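Local structure of MP-4 (Mucuna pruriens, 5DSS) at residues 20-25 with 56-61; 35-40 with 82-87; 137-142 with 176-181. The protein belongs to the Kunitz-type protease inhibitor family and contributes to snake venom neutralization indirectly, by stimulating cross-reactive antibodies. All coordinates share one frame; numbering follows the deposited sequence.

Contact 1: 20-25 with 56-61; sequences KYYIMP and AINGLP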
ATOM      1  N   LYS A  20      -4.119  -1.763 -13.033  1.00 15.77           N
ATOM      2  CA  LYS A  20      -4.117  -2.761 -11.969  1.00 12.67           C
ATOM      3  C   LYS A  20      -2.781  -3.463 -11.880  1.00 11.41           C
ATOM      4  O   LYS A  20      -2.273  -3.944 -12.879  1.00 10.46           O
ATOM      5  CB  LYS A  20      -5.204  -3.788 -12.228  1.00 11.28           C
ATOM      6  CG  LYS A  20      -6.614  -3.240 -12.199  1.00  9.75           C
ATOM      7  CD  LYS A  20      -7.388  -3.940 -13.279  1.00  8.50           C
ATOM      8  CE  LYS A  20      -6.946  -5.397 -13.373  1.00  8.53           C
ATOM      9  NZ  LYS A  20      -7.595  -6.202 -14.452  1.00  8.99           N
ATOM     10  N   TYR A  21      -2.232  -3.524 -10.668  1.00 10.63           N
ATOM     11  CA  TYR A  21      -0.953  -4.164 -10.402  1.00 10.12           C
ATOM     12  C   TYR A  21      -1.012  -5.031  -9.164  1.00  9.94           C
ATOM     13  O   TYR A  21      -2.049  -5.171  -8.553  1.00  9.55           O
ATOM     14  CB  TYR A  21       0.138  -3.100 -10.232  1.00 10.25           C
ATOM     15  CG  TYR A  21       0.374  -2.251 -11.454  1.00  9.51           C
ATOM     16  CD1 TYR A  21      -0.687  -1.763 -12.195  1.00  8.42           C
ATOM     17  CD2 TYR A  21       1.661  -1.935 -11.878  1.00 10.07           C
ATOM     18  CE1 TYR A  21      -0.484  -0.979 -13.330  1.00  7.42           C
ATOM     19  CE2 TYR A  21       1.868  -1.150 -13.016  1.00  8.20           C
ATOM     20  CZ  TYR A  21       0.784  -0.668 -13.731  1.00  5.64           C
ATOM     21  OH  TYR A  21       0.945   0.107 -14.845  1.00  4.02           O
ATOM     22  N   TYR A  22       0.107  -5.650  -8.828  1.00 10.72           N
ATOM     23  CA  TYR A  22       0.216  -6.460  -7.628  1.00 12.07           C
ATOM     24  C   TYR A  22       1.512  -5.963  -7.045  1.00 12.88           C
ATOM     25  O   TYR A  22       2.339  -5.395  -7.751  1.00 13.07           O
ATOM     26  CB  TYR A  22       0.423  -7.952  -7.936  1.00 12.91           C
ATOM     27  CG  TYR A  22      -0.716  -8.767  -8.533  1.00 12.97           C
ATOM     28  CD1 TYR A  22      -1.733  -9.259  -7.740  1.00 13.16           C
ATOM     29  CD2 TYR A  22      -0.721  -9.092  -9.887  1.00 11.96           C
ATOM     30  CE1 TYR A  22      -2.738 -10.031  -8.287  1.00 14.38           C
ATOM     31  CE2 TYR A  22      -1.703  -9.853 -10.436  1.00 12.39           C
ATOM     32  CZ  TYR A  22      -2.716 -10.326  -9.644  1.00 13.83           C
ATOM     33  OH  TYR A  22      -3.727 -11.096 -10.207  1.00 14.66           O
ATOM     34  N   ILE A  23       1.660  -6.139  -5.777  1.00 14.18           N
ATOM     35  CA  ILE A  23       2.895  -5.820  -5.108  1.00 15.90           C
ATOM     36  C   ILE A  23       3.435  -7.080  -4.394  1.00 17.11           C
ATOM     37  O   ILE A  23       2.872  -7.519  -3.416  1.00 17.17           O
ATOM     38  CB  ILE A  23       2.665  -4.640  -4.134  1.00 15.85           C
ATOM     39  CG1 ILE A  23       1.488  -3.807  -4.595  1.00 14.15           C
ATOM     40  CG2 ILE A  23       3.881  -3.749  -4.042  1.00 17.17           C
ATOM     41  CD1 ILE A  23       1.138  -2.738  -3.628  1.00 13.48           C
ATOM     42  N   MET A  24       4.535  -7.646  -4.910  1.00 18.99           N
ATOM     43  CA  MET A  24       5.181  -8.819  -4.303  1.00 19.95           C
ATOM     44  C   MET A  24       6.167  -8.461  -3.191  1.00 22.32           C
ATOM     45  O   MET A  24       6.471  -7.285  -2.982  1.00 22.34           O
ATOM     46  CB  MET A  24       5.806  -9.729  -5.369  1.00 17.91           C
ATOM     47  CG  MET A  24       5.002 -11.006  -5.568  1.00 17.39           C
ATOM     48  SD  MET A  24       4.586 -11.445  -7.280  1.00 18.22           S
ATOM     49  CE  MET A  24       3.048 -10.558  -7.550  1.00 16.74           C
ATOM     50  N   PRO A  25       6.655  -9.459  -2.444  1.00 24.74           N
ATOM     51  CA  PRO A  25       7.562  -9.085  -1.385  1.00 24.78           C
ATOM     52  C   PRO A  25       8.967  -9.063  -1.926  1.00 25.70           C
ATOM     53  O   PRO A  25       9.854  -9.758  -1.399  1.00 28.47           O
ATOM     54  CB  PRO A  25       7.423 -10.260  -0.431  1.00 24.17           C
ATOM     55  CG  PRO A  25       7.349 -11.429  -1.370  1.00 24.52           C
ATOM     56  CD  PRO A  25       6.611 -10.932  -2.590  1.00 25.14           C
ATOM     57  N   ALA A  56       1.685 -18.166  -2.706  1.00  9.18           N
ATOM     58  CA  ALA A  56       0.834 -18.697  -3.732  1.00  9.32           C
ATOM     59  C   ALA A  56      -0.194 -17.690  -4.246  1.00  9.74           C
ATOM     60  O   ALA A  56      -0.825 -17.834  -5.316  1.00  8.92           O
ATOM     61  CB  ALA A  56       0.126 -19.865  -3.172  1.00  9.79           C
ATOM     62  N   ILE A  57      -0.419 -16.679  -3.420  1.00 10.52           N
ATOM     63  CA  ILE A  57      -1.403 -15.674  -3.708  1.00 10.80           C
ATOM     64  C   ILE A  57      -0.715 -14.341  -3.756  1.00 11.60           C
ATOM     65  O   ILE A  57      -0.054 -13.919  -2.787  1.00 12.16           O
ATOM     66  CB  ILE A  57      -2.531 -15.618  -2.689  1.00  9.78           C
ATOM     67  CG1 ILE A  57      -3.016 -17.026  -2.360  1.00  8.96           C
ATOM     68  CG2 ILE A  57      -3.646 -14.733  -3.241  1.00 10.01           C
ATOM     69  CD1 ILE A  57      -2.091 -17.796  -1.440  1.00  8.81           C
ATOM     70  N   ASN A  58      -0.895 -13.695  -4.907  1.00 11.67           N
ATOM     71  CA  ASN A  58      -0.423 -12.357  -5.180  1.00 11.69           C
ATOM     72  C   ASN A  58      -1.411 -11.340  -4.677  1.00 11.65           C
ATOM     73  O   ASN A  58      -1.204 -10.162  -4.802  1.00 12.93           O
ATOM     74  CB  ASN A  58      -0.269 -12.175  -6.675  1.00 12.09           C
ATOM     75  CG  ASN A  58      -1.220 -13.057  -7.465  1.00 12.57           C
ATOM     76  OD1 ASN A  58      -2.068 -13.755  -6.888  1.00 12.93           O
ATOM     77  ND2 ASN A  58      -1.073 -13.053  -8.792  1.00 12.40           N
ATOM     78  N   GLY A  59      -2.487 -11.810  -4.071  1.00 11.52           N
ATOM     79  CA  GLY A  59      -3.501 -10.922  -3.513  1.00 11.63           C
ATOM     80  C   GLY A  59      -4.486 -10.281  -4.466  1.00 10.99           C
ATOM     81  O   GLY A  59      -5.092 -10.965  -5.290  1.00 11.33           O
ATOM     82  N   LEU A  60      -4.654  -8.970  -4.336  1.00 10.81           N
ATOM     83  CA  LEU A  60      -5.669  -8.219  -5.073  1.00 10.90           C
ATOM     84  C   LEU A  60      -5.043  -7.030  -5.832  1.00 11.70           C
ATOM     85  O   LEU A  60      -4.172  -6.326  -5.284  1.00 11.07           O
ATOM     86  CB  LEU A  60      -6.709  -7.677  -4.072  1.00 10.50           C
ATOM     87  CG  LEU A  60      -8.071  -8.276  -3.714  1.00 10.49           C
ATOM     88  CD1 LEU A  60      -7.972  -9.579  -2.933  1.00 10.79           C
ATOM     89  CD2 LEU A  60      -8.831  -7.252  -2.890  1.00 10.69           C
ATOM     90  N   PRO A  61      -5.506  -6.783  -7.075  1.00 12.10           N
ATOM     91  CA  PRO A  61      -4.983  -5.672  -7.885  1.00 12.36           C
ATOM     92  C   PRO A  61      -4.936  -4.343  -7.126  1.00 12.89           C
ATOM     93  O   PRO A  61      -5.734  -4.137  -6.203  1.00 14.13           O
ATOM     94  CB  PRO A  61      -5.978  -5.589  -9.048  1.00 11.63           C
ATOM     95  CG  PRO A  61      -6.492  -6.977  -9.192  1.00 11.71           C
ATOM     96  CD  PRO A  61      -6.573  -7.516  -7.785  1.00 12.06           C
TER
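In the all-β fold of this member of the Kunitz-type inhibitor family, Y22 of strand 20-24 stacks on N58, in the loop that runs on through P61 into strand 62-63. The side-chain amide of N58 lies over one face of the Y22 ring, the two planes only 11° apart. ND2 sits above the phenol end of the ring rather than over its middle, 3.3 Å from Y22 CZ. N58 CB lies over the same face nearer the CD1-CE1 side and makes a CH-pi contact, 3.9 Å from the centroid of Y22 and 28° off the normal. With chi1 at -70°, CG of Y22 stands beside its own backbone N, which carries the ring out to meet the loop. G59 O approaches the same ring at its edge, in plane, 3.9 Å from Y22 CE1. M24 closes one flank of N58, its terminal CE being 3.8 Å from N58 CB, as the two side chains run alongside each other. At the other end K20 and P61 are set flank to flank, with K20 CB 3.7 Å from P61 CB. Between these ends the backbones approach as well: P61 CA points a C-H at Y21 O, with 3.1 Å between P61 CA and Y21 O. The Y21 side chain heads off toward the other side, where its hydroxyl is hydrogen-bonded to L16 N. The contact lies near the surface and continues into the antiparallel pairing of strands 20-24 and 62-63, part of the short-stranded β-structure that characterises the β-trefoil of Kunitz inhibitors.

Contact 2: 35-40 with 82-87; sequences LRLGKT and IEFTEK
F84 points its ring at strand 35-37 and touches three consecutive residues there, the side chains of L35 and L37 and the backbone of R36. L37 reaches it with one methyl: CD2 lies 3.2 Å from F84 CD2 and 3.5 Å from F84 CE2, the two side chains overlapping as they come from opposite sides. The far corner of the ring rests on main chain, F84 CZ being 3.7 Å from R36 C. L35 comes in at a slant from its own end of the strand, and its CD1 is 4.0 Å from F84 CE1. L35 and L37 thus direct their side chains to one side of the strand, toward F84, while R36 between them turns its side chain the other way and offers only backbone. A chi1 of -81° puts CG of F84 beside its backbone N, aiming the ring across the gap at the strand. The carbonyl of E86 adds a looser contact, E86 O lying 4.3 Å from L37 CD2. In the next shell, W96 packs edge-to-face with F84, and L60 and V49 also touch the phenylalanine. Just before it in the chain, I82 is backbone-bonded to W96 and E83 to K63, while the carboxylate of E83 forms a salt bridge with R67; these bonds hold the chain just ahead of F84. Strand 35-37 is an outermost strand of its antiparallel sheet, beside strand 49-51, and L35 also touches V62 and I23, so through L35 this sheet edge, with F84 packed on it, meets strands 62-63 and 20-24.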
ATOM      1  N   LEU A  35       0.137  -9.501  -1.016  1.00 19.35           N
ATOM      2  CA  LEU A  35      -0.862  -8.770  -0.258  1.00 17.06           C
ATOM      3  C   LEU A  35      -2.313  -8.892  -0.767  1.00 17.30           C
ATOM      4  O   LEU A  35      -2.566  -9.029  -1.972  1.00 17.28           O
ATOM      5  CB  LEU A  35      -0.542  -7.271  -0.190  1.00 16.14           C
ATOM      6  CG  LEU A  35      -0.122  -6.300  -1.302  1.00 14.99           C
ATOM      7  CD1 LEU A  35      -1.107  -6.147  -2.447  1.00 14.29           C
ATOM      8  CD2 LEU A  35       0.140  -4.943  -0.666  1.00 14.17           C
ATOM      9  N   ARG A  36      -3.254  -8.849   0.176  1.00 16.79           N
ATOM     10  CA  ARG A  36      -4.662  -8.864  -0.152  1.00 16.36           C
ATOM     11  C   ARG A  36      -5.510  -8.306   0.975  1.00 16.72           C
ATOM     12  O   ARG A  36      -4.968  -7.788   1.963  1.00 15.59           O
ATOM     13  CB  ARG A  36      -5.046 -10.317  -0.428  1.00 17.19           C
ATOM     14  CG  ARG A  36      -3.951 -11.364  -0.214  1.00 17.31           C
ATOM     15  CD  ARG A  36      -3.395 -11.343   1.194  1.00 17.78           C
ATOM     16  NE  ARG A  36      -4.105 -12.259   2.078  1.00 18.26           N
ATOM     17  CZ  ARG A  36      -3.680 -12.577   3.295  1.00 19.19           C
ATOM     18  NH1 ARG A  36      -4.370 -13.419   4.070  1.00 19.77           N
ATOM     19  NH2 ARG A  36      -2.505 -12.131   3.708  1.00 20.30           N
ATOM     20  N   LEU A  37      -6.834  -8.412   0.814  1.00 16.99           N
ATOM     21  CA  LEU A  37      -7.759  -8.196   1.922  1.00 17.89           C
ATOM     22  C   LEU A  37      -7.685  -9.511   2.618  1.00 19.02           C
ATOM     23  O   LEU A  37      -7.987 -10.550   2.025  1.00 20.81           O
ATOM     24  CB  LEU A  37      -9.204  -8.011   1.457  1.00 16.28           C
ATOM     25  CG  LEU A  37      -9.768  -6.635   1.190  1.00 15.06           C
ATOM     26  CD1 LEU A  37      -9.598  -5.706   2.379  1.00 13.81           C
ATOM     27  CD2 LEU A  37      -9.110  -6.103  -0.056  1.00 14.93           C
ATOM     28  N   GLY A  38      -7.258  -9.483   3.857  1.00 19.62           N
ATOM     29  CA  GLY A  38      -6.981 -10.724   4.526  1.00 22.78           C
ATOM     30  C   GLY A  38      -7.794 -10.863   5.770  1.00 24.48           C
ATOM     31  O   GLY A  38      -8.464  -9.915   6.202  1.00 25.34           O
ATOM     32  N   LYS A  39      -7.709 -12.014   6.382  1.00 26.15           N
ATOM     33  CA  LYS A  39      -8.376 -12.200   7.616  1.00 28.69           C
ATOM     34  C   LYS A  39      -7.384 -11.896   8.795  1.00 30.83           C
ATOM     35  O   LYS A  39      -6.290 -12.447   8.944  1.00 28.63           O
ATOM     36  CB  LYS A  39      -9.121 -13.565   7.629  1.00 27.84           C
ATOM     37  CG  LYS A  39     -10.345 -13.667   8.539  1.00 26.50           C
ATOM     38  CD  LYS A  39     -10.499 -15.022   9.205  1.00 25.24           C
ATOM     39  CE  LYS A  39     -11.497 -15.916   8.501  1.00 24.73           C
ATOM     40  NZ  LYS A  39     -11.910 -17.146   9.198  1.00 24.13           N
ATOM     41  N   THR A  40      -7.799 -10.919   9.578  1.00 32.38           N
ATOM     42  CA  THR A  40      -7.093 -10.544  10.795  1.00 36.24           C
ATOM     43  C   THR A  40      -8.122  -9.959  11.771  1.00 39.61           C
ATOM     44  O   THR A  40      -9.017  -9.220  11.353  1.00 38.70           O
ATOM     45  CB  THR A  40      -5.929  -9.572  10.489  1.00 35.14           C
ATOM     46  OG1 THR A  40      -4.691 -10.299  10.452  1.00 32.23           O
ATOM     47  CG2 THR A  40      -5.834  -8.462  11.533  1.00 34.11           C
ATOM     48  N   ILE A  82      -4.403   5.215  -3.531  1.00 12.31           N
ATOM     49  CA  ILE A  82      -4.399   3.841  -3.898  1.00 12.69           C
ATOM     50  C   ILE A  82      -5.583   3.078  -3.261  1.00 12.73           C
ATOM     51  O   ILE A  82      -6.117   3.455  -2.200  1.00 11.26           O
ATOM     52  CB  ILE A  82      -2.984   3.269  -3.617  1.00 13.38           C
ATOM     53  CG1 ILE A  82      -2.971   1.763  -3.795  1.00 13.75           C
ATOM     54  CG2 ILE A  82      -2.443   3.755  -2.276  1.00 14.14           C
ATOM     55  CD1 ILE A  82      -3.020   1.408  -5.269  1.00 15.05           C
ATOM     56  N   GLU A  83      -6.012   2.034  -3.967  1.00 13.32           N
ATOM     57  CA  GLU A  83      -7.122   1.186  -3.566  1.00 13.38           C
ATOM     58  C   GLU A  83      -7.032  -0.149  -4.320  1.00 13.75           C
ATOM     59  O   GLU A  83      -6.441  -0.237  -5.407  1.00 12.93           O
ATOM     60  CB  GLU A  83      -8.423   1.854  -3.978  1.00 14.74           C
ATOM     61  CG  GLU A  83      -8.341   3.359  -4.177  1.00 14.97           C
ATOM     62  CD  GLU A  83      -9.671   3.941  -4.584  1.00 15.45           C
ATOM     63  OE1 GLU A  83     -10.157   3.535  -5.661  1.00 15.51           O
ATOM     64  OE2 GLU A  83     -10.218   4.793  -3.837  1.00 14.37           O
ATOM     65  N   PHE A  84      -7.630  -1.189  -3.740  1.00 13.84           N
ATOM     66  CA  PHE A  84      -7.721  -2.512  -4.383  1.00 12.88           C
ATOM     67  C   PHE A  84      -8.793  -2.411  -5.453  1.00 13.69           C
ATOM     68  O   PHE A  84      -9.508  -1.408  -5.541  1.00 12.42           O
ATOM     69  CB  PHE A  84      -8.144  -3.601  -3.391  1.00 11.03           C
ATOM     70  CG  PHE A  84      -7.036  -4.126  -2.539  1.00  9.33           C
ATOM     71  CD1 PHE A  84      -6.006  -4.863  -3.093  1.00  8.94           C
ATOM     72  CD2 PHE A  84      -7.030  -3.917  -1.176  1.00  7.67           C
ATOM     73  CE1 PHE A  84      -4.990  -5.388  -2.294  1.00  7.40           C
ATOM     74  CE2 PHE A  84      -6.022  -4.425  -0.384  1.00  5.39           C
ATOM     75  CZ  PHE A  84      -4.999  -5.161  -0.936  1.00  7.17           C
ATOM     76  N   THR A  85      -8.919  -3.475  -6.236  1.00 15.74           N
ATOM     77  CA  THR A  85      -9.864  -3.518  -7.344  1.00 17.10           C
ATOM     78  C   THR A  85     -11.261  -4.026  -7.000  1.00 19.21           C
ATOM     79  O   THR A  85     -12.159  -3.910  -7.835  1.00 20.36           O
ATOM     80  CB  THR A  85      -9.283  -4.360  -8.464  1.00 16.60           C
ATOM     81  OG1 THR A  85      -8.068  -3.745  -8.897  1.00 16.17           O
ATOM     82  CG2 THR A  85     -10.246  -4.462  -9.618  1.00 17.17           C
ATOM     83  N   GLU A  86     -11.435  -4.660  -5.842  1.00 21.42           N
ATOM     84  CA  GLU A  86     -12.747  -5.020  -5.294  1.00 23.76           C
ATOM     85  C   GLU A  86     -12.816  -5.000  -3.755  1.00 25.11           C
ATOM     86  O   GLU A  86     -12.167  -5.756  -3.114  1.00 24.78           O
ATOM     87  CB  GLU A  86     -13.197  -6.379  -5.831  1.00 23.59           C
ATOM     88  CG  GLU A  86     -14.690  -6.519  -5.960  1.00 24.47           C
ATOM     89  CD  GLU A  86     -15.120  -7.938  -6.083  1.00 26.11           C
ATOM     90  OE1 GLU A  86     -14.255  -8.727  -6.436  1.00 26.58           O
ATOM     91  OE2 GLU A  86     -16.301  -8.234  -5.840  1.00 25.70           O
ATOM     92  N   LYS A  87     -13.652  -4.178  -3.165  1.00 25.96           N
ATOM     93  CA  LYS A  87     -13.819  -4.078  -1.702  1.00 28.09           C
ATOM     94  C   LYS A  87     -14.600  -5.249  -1.106  1.00 28.74           C
ATOM     95  O   LYS A  87     -15.456  -5.815  -1.786  1.00 31.03           O
ATOM     96  CB  LYS A  87     -14.479  -2.739  -1.344  1.00 27.17           C
ATOM     97  CG  LYS A  87     -15.780  -2.459  -2.084  1.00 27.40           C
ATOM     98  CD  LYS A  87     -16.578  -1.353  -1.412  1.00 26.63           C
ATOM     99  CE  LYS A  87     -17.993  -1.240  -1.962  1.00 25.64           C
ATOM    100  NZ  LYS A  87     -18.758  -0.222  -1.176  1.00 24.36           N
TER

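Contact 3: 137-142 with 176-181; sequences NGTYKL and VGFEKA
A chi1 of 43° tucks OG1 of T139 between its own backbone N and carbonyl carbon, and this turns the hydroxyl toward V176 at the start of strand 177-180. T139 OG1 donates to V176 O over 2.8 Å, in the plane of the carbonyl and on a lone pair, with a C=O...donor angle of 136°. The hydroxyl also rests beside the next residue, T139 OG1 being 3.4 Å from G177 CA. F178, its CG anti to the carbonyl carbon (chi1 -60°), brings its ring to the same group: F178 CD2 is 4.1 Å from T139 OG1. In this β-trefoil protein the bond ties the loop between strands 126-130 and 142-146 to the beginning of strand 177-180, an outermost strand of its antiparallel sheet. V176 is buried, with V176 CG2 4.1 Å from K141 N. The side chains of Y140 and K141 turn away from the strand, Y140 to touch Q132 and K141 to touch D154. T139 touches T10, F178 touches L15, and F178 is also backbone-bonded to D9, all in the N-terminal part of the chain.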
ATOM      1  N   ASN A 137      19.222  -3.508  -9.145  1.00 27.53           N
ATOM      2  CA  ASN A 137      18.126  -3.938  -9.993  1.00 27.01           C
ATOM      3  C   ASN A 137      16.838  -3.776  -9.234  1.00 27.31           C
ATOM      4  O   ASN A 137      16.822  -3.773  -8.001  1.00 27.75           O
ATOM      5  CB  ASN A 137      18.273  -5.376 -10.520  1.00 27.44           C
ATOM      6  CG  ASN A 137      18.370  -5.430 -12.039  1.00 28.41           C
ATOM      7  OD1 ASN A 137      19.129  -4.674 -12.643  1.00 29.12           O
ATOM      8  ND2 ASN A 137      17.593  -6.314 -12.665  1.00 27.58           N
ATOM      9  N   GLY A 138      15.755  -3.652  -9.981  1.00 25.96           N
ATOM     10  CA  GLY A 138      14.447  -3.555  -9.383  1.00 25.10           C
ATOM     11  C   GLY A 138      13.953  -2.217  -8.875  1.00 26.33           C
ATOM     12  O   GLY A 138      14.455  -1.142  -9.208  1.00 27.59           O
ATOM     13  N   THR A 139      12.909  -2.331  -8.052  1.00 25.10           N
ATOM     14  CA  THR A 139      12.089  -1.234  -7.525  1.00 23.60           C
ATOM     15  C   THR A 139      12.067  -1.167  -5.981  1.00 22.03           C
ATOM     16  O   THR A 139      12.755  -1.954  -5.327  1.00 21.67           O
ATOM     17  CB  THR A 139      10.651  -1.355  -8.056  1.00 24.68           C
ATOM     18  OG1 THR A 139      10.230  -2.724  -7.988  1.00 24.65           O
ATOM     19  CG2 THR A 139      10.587  -0.915  -9.502  1.00 26.57           C
ATOM     20  N   TYR A 140      11.315  -0.214  -5.407  1.00 20.07           N
ATOM     21  CA  TYR A 140      11.296   0.001  -3.919  1.00 19.57           C
ATOM     22  C   TYR A 140      10.125   0.831  -3.318  1.00 18.30           C
ATOM     23  O   TYR A 140       9.098   1.035  -3.936  1.00 18.65           O
ATOM     24  CB  TYR A 140      12.637   0.584  -3.419  1.00 19.11           C
ATOM     25  CG  TYR A 140      13.359  -0.187  -2.310  1.00 18.86           C
ATOM     26  CD1 TYR A 140      13.362   0.284  -0.990  1.00 18.87           C
ATOM     27  CD2 TYR A 140      14.099  -1.352  -2.590  1.00 18.62           C
ATOM     28  CE1 TYR A 140      14.068  -0.380   0.021  1.00 17.50           C
ATOM     29  CE2 TYR A 140      14.800  -2.026  -1.575  1.00 17.94           C
ATOM     30  CZ  TYR A 140      14.782  -1.532  -0.273  1.00 16.78           C
ATOM     31  OH  TYR A 140      15.451  -2.184   0.751  1.00 14.84           O
ATOM     32  N   LYS A 141      10.332   1.306  -2.095  1.00 17.53           N
ATOM     33  CA  LYS A 141       9.306   1.858  -1.162  1.00 16.93           C
ATOM     34  C   LYS A 141       8.176   2.877  -1.520  1.00 16.68           C
ATOM     35  O   LYS A 141       8.324   3.756  -2.368  1.00 17.21           O
ATOM     36  CB  LYS A 141      10.025   2.379   0.082  1.00 15.72           C
ATOM     37  CG  LYS A 141      11.127   3.381  -0.227  1.00 15.29           C
ATOM     38  CD  LYS A 141      11.469   4.191   1.005  1.00 14.36           C
ATOM     39  CE  LYS A 141      12.892   4.700   0.907  1.00 14.05           C
ATOM     40  NZ  LYS A 141      13.885   3.822   1.587  1.00 13.56           N
ATOM     41  N   LEU A 142       7.070   2.766  -0.781  1.00 16.02           N
ATOM     42  CA  LEU A 142       5.904   3.634  -0.933  1.00 17.21           C
ATOM     43  C   LEU A 142       5.665   4.479   0.329  1.00 18.43           C
ATOM     44  O   LEU A 142       5.929   4.025   1.437  1.00 18.50           O
ATOM     45  CB  LEU A 142       4.655   2.805  -1.282  1.00 17.22           C
ATOM     46  CG  LEU A 142       4.229   1.605  -0.411  1.00 16.62           C
ATOM     47  CD1 LEU A 142       3.269   2.046   0.694  1.00 17.11           C
ATOM     48  CD2 LEU A 142       3.580   0.536  -1.276  1.00 15.49           C
ATOM     49  N   VAL A 176       9.772  -3.272  -2.567  1.00  9.84           N
ATOM     50  CA  VAL A 176       8.519  -3.660  -3.239  1.00 10.62           C
ATOM     51  C   VAL A 176       8.677  -3.794  -4.741  1.00 10.79           C
ATOM     52  O   VAL A 176       9.385  -3.006  -5.371  1.00 10.87           O
ATOM     53  CB  VAL A 176       7.325  -2.700  -2.957  1.00 11.51           C
ATOM     54  CG1 VAL A 176       7.036  -2.572  -1.470  1.00 10.05           C
ATOM     55  CG2 VAL A 176       7.547  -1.341  -3.610  1.00 11.99           C
ATOM     56  N   GLY A 177       8.014  -4.799  -5.307  1.00 10.62           N
ATOM     57  CA  GLY A 177       8.069  -5.049  -6.741  1.00 10.83           C
ATOM     58  C   GLY A 177       6.661  -5.031  -7.308  1.00 10.80           C
ATOM     59  O   GLY A 177       5.726  -5.450  -6.626  1.00 11.07           O
ATOM     60  N   PHE A 178       6.508  -4.539  -8.540  1.00  9.19           N
ATOM     61  CA  PHE A 178       5.187  -4.325  -9.119  1.00  8.27           C
ATOM     62  C   PHE A 178       4.912  -5.178 -10.352  1.00  9.15           C
ATOM     63  O   PHE A 178       5.725  -5.246 -11.297  1.00  9.12           O
ATOM     64  CB  PHE A 178       5.023  -2.872  -9.503  1.00  7.55           C
ATOM     65  CG  PHE A 178       5.163  -1.928  -8.361  1.00  6.69           C
ATOM     66  CD1 PHE A 178       4.096  -1.683  -7.525  1.00  5.04           C
ATOM     67  CD2 PHE A 178       6.361  -1.257  -8.144  1.00  5.07           C
ATOM     68  CE1 PHE A 178       4.216  -0.788  -6.491  1.00  6.44           C
ATOM     69  CE2 PHE A 178       6.487  -0.362  -7.104  1.00  4.98           C
ATOM     70  CZ  PHE A 178       5.414  -0.128  -6.272  1.00  5.99           C
ATOM     71  N   GLU A 179       3.744  -5.806 -10.346  1.00  8.12           N
ATOM     72  CA  GLU A 179       3.345  -6.704 -11.412  1.00  8.46           C
ATOM     73  C   GLU A 179       2.035  -6.166 -11.917  1.00  7.46           C
ATOM     74  O   GLU A 179       1.017  -6.307 -11.244  1.00  5.27           O
ATOM     75  CB  GLU A 179       3.155  -8.101 -10.811  1.00 17.20           C
ATOM     76  CG  GLU A 179       3.234  -9.311 -11.740  1.00 18.59           C
ATOM     77  CD  GLU A 179       2.490 -10.486 -11.101  1.00 20.05           C
ATOM     78  OE1 GLU A 179       1.819 -10.227 -10.084  1.00 20.99           O
ATOM     79  OE2 GLU A 179       2.561 -11.649 -11.553  1.00 20.26           O
ATOM     80  N   LYS A 180       2.060  -5.524 -13.086  1.00  7.45           N
ATOM     81  CA  LYS A 180       0.832  -5.080 -13.720  1.00  8.46           C
ATOM     82  C   LYS A 180      -0.096  -6.331 -13.722  1.00  8.98           C
ATOM     83  O   LYS A 180       0.381  -7.460 -13.707  1.00  8.69           O
ATOM     84  CB  LYS A 180       1.112  -4.615 -15.160  1.00  7.26           C
ATOM     85  CG  LYS A 180      -0.130  -4.431 -16.026  1.00  8.19           C
ATOM     86  CD  LYS A 180      -1.149  -3.488 -15.379  1.00  8.79           C
ATOM     87  CE  LYS A 180      -2.394  -3.321 -16.248  1.00  8.00           C
ATOM     88  NZ  LYS A 180      -3.587  -2.771 -15.544  1.00  5.53           N
ATOM     89  N   ALA A 181      -1.405  -6.114 -13.724  1.00  9.82           N
ATOM     90  CA  ALA A 181      -2.352  -7.219 -13.674  1.00 10.50           C
ATOM     91  C   ALA A 181      -2.782  -7.696 -15.051  1.00 11.03           C
ATOM     92  O   ALA A 181      -3.678  -8.527 -15.160  1.00 11.12           O
ATOM     93  CB  ALA A 181      -3.565  -6.829 -12.853  1.00 11.02           C
TER

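Contact 1 lies between the other two, its centre about 10 Å from that of each. Toward contact 2 the join is L60: its backbone probably bonds to strand 35-37, L60 N to L35 O at 3.2 Å, while its side chain packs against both L37 and F84. Toward contact 3 the join is the sheet itself, where strands 20-24 and 177-180 are antiparallel neighbours with a probable bond from E179 N to Y22 O at 3.0 Å. Contacts 2 and 3 do not touch; their centres are about 17 Å apart and their nearest atoms about 6 Å. Along the chain, the segments of contacts 1 and 2 alternate, whereas contact 3 follows both.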